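Local atomic coordinates of DNA polymerase (Pyrobaculum calidifontis, PDB entry 5MDN), a protein that probably extends DNA strands by adding nucleotides from deoxyribonucleoside triphosphates, with release of diphosphate, as a type-B DNA polymerase. Residues V453-G458 with T535-A540; L543-Y548 with D573-Y578. All blocks are in the same frame, centred on the assembly; numbering follows the deposited sequence.

Helix 528-551 supplies one side of both contacts, meeting a loop at residues 535-540 and another helix, 572-583, two turns further on at 543-548. The contact centres lie about 19 Å apart, on the same side of the chain's centre. Each is partly buried, with two buried residues, A454 and F537 in contact 1 and V545 and L575 in contact 2, beside more accessible ones. Contact 1 is mostly apolar and has no hydrogen bond across it, a proline laid on a phenylalanine ring. Contact 2 joins two palm helices running in nearly opposite directions and adds a tyrosine stack and a hydroxyl-to-carboxylate hydrogen bond to its aliphatic packing. Both lie away from the magnesium sites.

Contact 1: residues V453-G458 with T535-A540; sequences VAPEVG and TAFARA
P455 rests on the ring of F537, and this CH-pi contact is the centrepiece of the joint between loop 453-458 and helix segment 535-540. P455 CD stands 3.4 Å from the centroid of the F537 ring and only 8° off the ring normal, so the C-H groups on P455 CD meet the middle of the pi face. The two side chains cross at about a right angle. F537 points its CG opposite to its own carbonyl carbon and beside its backbone N (chi1 -86°), which brings one face of the ring against the proline although its CB does not head for the loop. The same ring stacks with Y432 and touches I428 of helix 424-431, so it links the loop to a second helix.

Helix 528-551 is the first of the two helices of the palm's ferredoxin-like beta-alpha-beta-beta-alpha-beta core, and it leads into strand 556-560; helix 424-431 follows the core's strand 416-420. Loop 453-458, between strands 451-453 and 460-462, packs on helix 528-551.

Further apolar contacts flank the CH-pi pair. A454 CB reaches F537 CE2 at 3.8 Å, while A454 CA comes obliquely to the same ring atom. A536 turns its methyl toward the loop, where V457 CG1 and P455 CG each lie 4.2 Å from A536 CB. A454 and V457 also touch S533, one turn earlier on the helix.

Backbone carbonyls make the remaining approaches, none of them a hydrogen bond. P455 O is 3.5 Å from A536 CB, and V453 O slants toward F537 CZ. A536 O, beside P455 CG, already accepts the helical bond from A540 N, and A454 O accepts one from G458 N within the loop.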
# COMPACT_ATOMS: atom_id res chain seq x y z
N VAL A 453 24.54 9.84 25.09
CA VAL A 453 25.29 10.17 23.88
C VAL A 453 25.20 8.98 22.94
O VAL A 453 25.43 7.84 23.33
CB VAL A 453 26.75 10.51 24.20
CG1 VAL A 453 27.46 11.02 22.96
CG2 VAL A 453 26.82 11.54 25.32
N ALA A 454 24.87 9.26 21.69
CA ALA A 454 24.73 8.22 20.68
C ALA A 454 26.10 7.72 20.26
O ALA A 454 27.01 8.54 20.05
CB ALA A 454 23.95 8.73 19.48
N PRO A 455 26.31 6.41 20.14
CA PRO A 455 27.64 5.90 19.78
C PRO A 455 28.13 6.48 18.45
O PRO A 455 27.35 6.84 17.57
CB PRO A 455 27.43 4.39 19.70
CG PRO A 455 25.95 4.19 19.53
CD PRO A 455 25.33 5.32 20.30
N GLU A 456 29.46 6.53 18.33
CA GLU A 456 30.24 7.61 17.73
C GLU A 456 29.61 8.39 16.58
O GLU A 456 30.27 8.71 15.59
CB GLU A 456 31.60 7.03 17.30
CG GLU A 456 32.72 8.07 17.17
CD GLU A 456 34.07 7.46 16.83
OE1 GLU A 456 34.23 6.22 16.92
OE2 GLU A 456 34.97 8.23 16.44
N VAL A 457 28.31 8.65 16.66
CA VAL A 457 27.80 9.74 15.85
C VAL A 457 27.82 11.01 16.70
O VAL A 457 27.91 12.12 16.17
CB VAL A 457 26.40 9.45 15.28
CG1 VAL A 457 25.36 9.48 16.36
CG2 VAL A 457 26.09 10.46 14.19
N GLY A 458 27.78 10.84 18.02
CA GLY A 458 28.01 11.90 18.98
C GLY A 458 26.86 12.86 19.20
O GLY A 458 27.08 13.96 19.71
N THR A 535 20.21 4.63 13.91
CA THR A 535 21.04 3.69 13.15
C THR A 535 22.30 3.32 13.92
O THR A 535 22.69 2.15 13.96
CB THR A 535 21.40 4.28 11.79
OG1 THR A 535 22.27 5.41 11.97
CG2 THR A 535 20.16 4.73 11.05
N ALA A 536 22.96 4.31 14.52
CA ALA A 536 24.23 4.05 15.19
C ALA A 536 24.04 3.14 16.39
O ALA A 536 24.85 2.23 16.62
CB ALA A 536 24.88 5.37 15.61
N PHE A 537 22.99 3.37 17.18
CA PHE A 537 22.63 2.41 18.21
C PHE A 537 22.30 1.05 17.60
O PHE A 537 22.70 0.01 18.13
CB PHE A 537 21.44 2.92 19.03
CG PHE A 537 21.83 3.81 20.18
CD1 PHE A 537 22.44 3.29 21.31
CD2 PHE A 537 21.56 5.17 20.14
CE1 PHE A 537 22.79 4.10 22.37
CE2 PHE A 537 21.91 5.99 21.20
CZ PHE A 537 22.52 5.46 22.31
N ALA A 538 21.59 1.05 16.47
CA ALA A 538 21.20 -0.20 15.83
C ALA A 538 22.41 -0.97 15.31
O ALA A 538 22.50 -2.19 15.49
CB ALA A 538 20.21 0.07 14.70
N ARG A 539 23.33 -0.27 14.65
CA ARG A 539 24.52 -0.93 14.12
C ARG A 539 25.37 -1.53 15.23
O ARG A 539 25.92 -2.62 15.09
CB ARG A 539 25.33 0.06 13.28
CG ARG A 539 26.61 -0.52 12.70
CD ARG A 539 27.40 0.54 11.94
NE ARG A 539 26.65 1.09 10.82
CZ ARG A 539 26.65 0.57 9.59
NH1 ARG A 539 27.37 -0.51 9.33
NH2 ARG A 539 25.94 1.13 8.63
N ALA A 540 25.48 -0.82 16.36
CA ALA A 540 26.38 -1.24 17.43
C ALA A 540 25.98 -2.58 18.03
O ALA A 540 26.83 -3.45 18.25
CB ALA A 540 26.45 -0.17 18.51

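Contact 2: residues L543-Y548 with D573-Y578; sequences LDVVEY and DRLVKY
Y548 and L575 form the nearest CA pair, 7.7 Å apart, where the helix segments pass with axes 10.8 Å from each other and N-to-C directions at 148°, close to antiparallel. Y548 and Y578 lie face to face, their ring planes 5° apart and their centroids separated by 3.5 Å. Both point CG away from the backbone N (chi1 166° in Y578), reaching across the groove from opposite helices until the rings overlap. Y578 OH passes beyond the stack and donates to the syn lone pair of D544 OD1 at 2.6 Å; the carboxylate lies almost in the ring plane, at its edge. D544 OD2 makes a long, weak ion pair with R582. Alongside, L575 CD1 packs 3.6 Å from V545 CG1 and meets the Y548 ring at its edge. A leucine in place of Y578 would probably leave D544 OD1 without its hydroxyl donor and Y548 without a flat partner to hold its ring. Helix 572-583 is the second helix of the palm core, the crossover between strands 563-567 and 588-593, and V545 on the first helix also touches F421 just past strand 416-420.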
# COMPACT_ATOMS: atom_id res chain seq x y z
N LEU A 543 26.38 -5.75 15.52
CA LEU A 543 27.73 -6.29 15.58
C LEU A 543 27.96 -7.13 16.83
O LEU A 543 28.75 -8.08 16.81
CB LEU A 543 28.76 -5.16 15.50
CG LEU A 543 29.23 -4.73 14.10
CD1 LEU A 543 28.15 -3.97 13.35
CD2 LEU A 543 30.49 -3.89 14.21
N ASP A 544 27.28 -6.78 17.93
CA ASP A 544 27.36 -7.61 19.13
C ASP A 544 26.70 -8.97 18.90
O ASP A 544 27.23 -10.00 19.33
CB ASP A 544 26.72 -6.88 20.31
CG ASP A 544 26.69 -7.71 21.58
OD1 ASP A 544 25.83 -8.61 21.68
OD2 ASP A 544 27.53 -7.48 22.47
N VAL A 545 25.54 -8.98 18.24
CA VAL A 545 24.81 -10.23 18.06
C VAL A 545 25.47 -11.12 17.01
O VAL A 545 25.38 -12.35 17.09
CB VAL A 545 23.34 -9.92 17.71
CG1 VAL A 545 22.56 -11.20 17.41
CG2 VAL A 545 22.67 -9.17 18.85
N VAL A 546 26.18 -10.53 16.04
CA VAL A 546 26.92 -11.35 15.09
C VAL A 546 28.16 -11.94 15.75
O VAL A 546 28.54 -13.09 15.48
CB VAL A 546 27.26 -10.56 13.81
CG1 VAL A 546 26.01 -9.89 13.25
CG2 VAL A 546 28.38 -9.55 14.04
N GLU A 547 28.81 -11.18 16.63
CA GLU A 547 29.98 -11.70 17.34
C GLU A 547 29.58 -12.78 18.33
O GLU A 547 30.29 -13.79 18.48
CB GLU A 547 30.72 -10.56 18.04
CG GLU A 547 31.84 -11.02 18.96
CD GLU A 547 32.90 -11.84 18.24
OE1 GLU A 547 33.17 -11.56 17.05
OE2 GLU A 547 33.45 -12.78 18.85
N TYR A 548 28.45 -12.60 19.02
CA TYR A 548 27.97 -13.64 19.92
C TYR A 548 27.49 -14.86 19.16
O TYR A 548 27.63 -15.99 19.65
CB TYR A 548 26.86 -13.09 20.82
CG TYR A 548 26.40 -14.07 21.88
CD1 TYR A 548 27.04 -14.13 23.11
CD2 TYR A 548 25.33 -14.93 21.65
CE1 TYR A 548 26.63 -15.02 24.09
CE2 TYR A 548 24.92 -15.82 22.62
CZ TYR A 548 25.57 -15.86 23.84
OH TYR A 548 25.15 -16.75 24.81
N ASP A 573 18.11 -21.05 18.88
CA ASP A 573 17.25 -20.79 20.03
C ASP A 573 18.01 -20.08 21.14
O ASP A 573 17.43 -19.28 21.88
CB ASP A 573 16.67 -22.11 20.55
CG ASP A 573 15.87 -22.85 19.50
OD1 ASP A 573 15.13 -22.19 18.74
OD2 ASP A 573 16.00 -24.09 19.42
N ARG A 574 19.30 -20.36 21.28
CA ARG A 574 20.13 -19.68 22.26
C ARG A 574 20.49 -18.27 21.80
O ARG A 574 20.61 -17.36 22.64
CB ARG A 574 21.39 -20.49 22.54
CG ARG A 574 21.09 -21.90 23.04
CD ARG A 574 22.33 -22.60 23.57
NE ARG A 574 22.21 -24.04 23.42
CZ ARG A 574 22.66 -24.73 22.38
NH1 ARG A 574 23.27 -24.10 21.39
NH2 ARG A 574 22.50 -26.05 22.32
N LEU A 575 20.69 -18.07 20.50
CA LEU A 575 20.93 -16.73 19.98
C LEU A 575 19.71 -15.84 20.17
O LEU A 575 19.84 -14.67 20.53
CB LEU A 575 21.32 -16.80 18.50
CG LEU A 575 21.53 -15.45 17.81
CD1 LEU A 575 22.63 -14.66 18.51
CD2 LEU A 575 21.85 -15.64 16.34
N VAL A 576 18.51 -16.38 19.93
CA VAL A 576 17.29 -15.60 20.11
C VAL A 576 17.07 -15.29 21.59
O VAL A 576 16.75 -14.16 21.96
CB VAL A 576 16.09 -16.34 19.50
CG1 VAL A 576 14.79 -15.60 19.82
CG2 VAL A 576 16.27 -16.49 18.00
N LYS A 577 17.23 -16.30 22.44
CA LYS A 577 17.09 -16.09 23.88
C LYS A 577 18.16 -15.15 24.41
O LYS A 577 17.94 -14.46 25.42
CB LYS A 577 17.10 -17.43 24.60
CG LYS A 577 16.45 -17.41 25.97
CD LYS A 577 16.26 -18.83 26.50
CE LYS A 577 15.45 -18.84 27.79
NZ LYS A 577 14.84 -20.18 28.04
N TYR A 578 19.33 -15.12 23.77
CA TYR A 578 20.37 -14.17 24.15
C TYR A 578 19.92 -12.73 23.92
O TYR A 578 20.05 -11.88 24.81
CB TYR A 578 21.66 -14.46 23.37
CG TYR A 578 22.70 -13.37 23.43
CD1 TYR A 578 23.54 -13.23 24.53
CD2 TYR A 578 22.87 -12.49 22.36
CE1 TYR A 578 24.50 -12.23 24.58
CE2 TYR A 578 23.83 -11.50 22.40
CZ TYR A 578 24.64 -11.37 23.51
OH TYR A 578 25.60 -10.38 23.55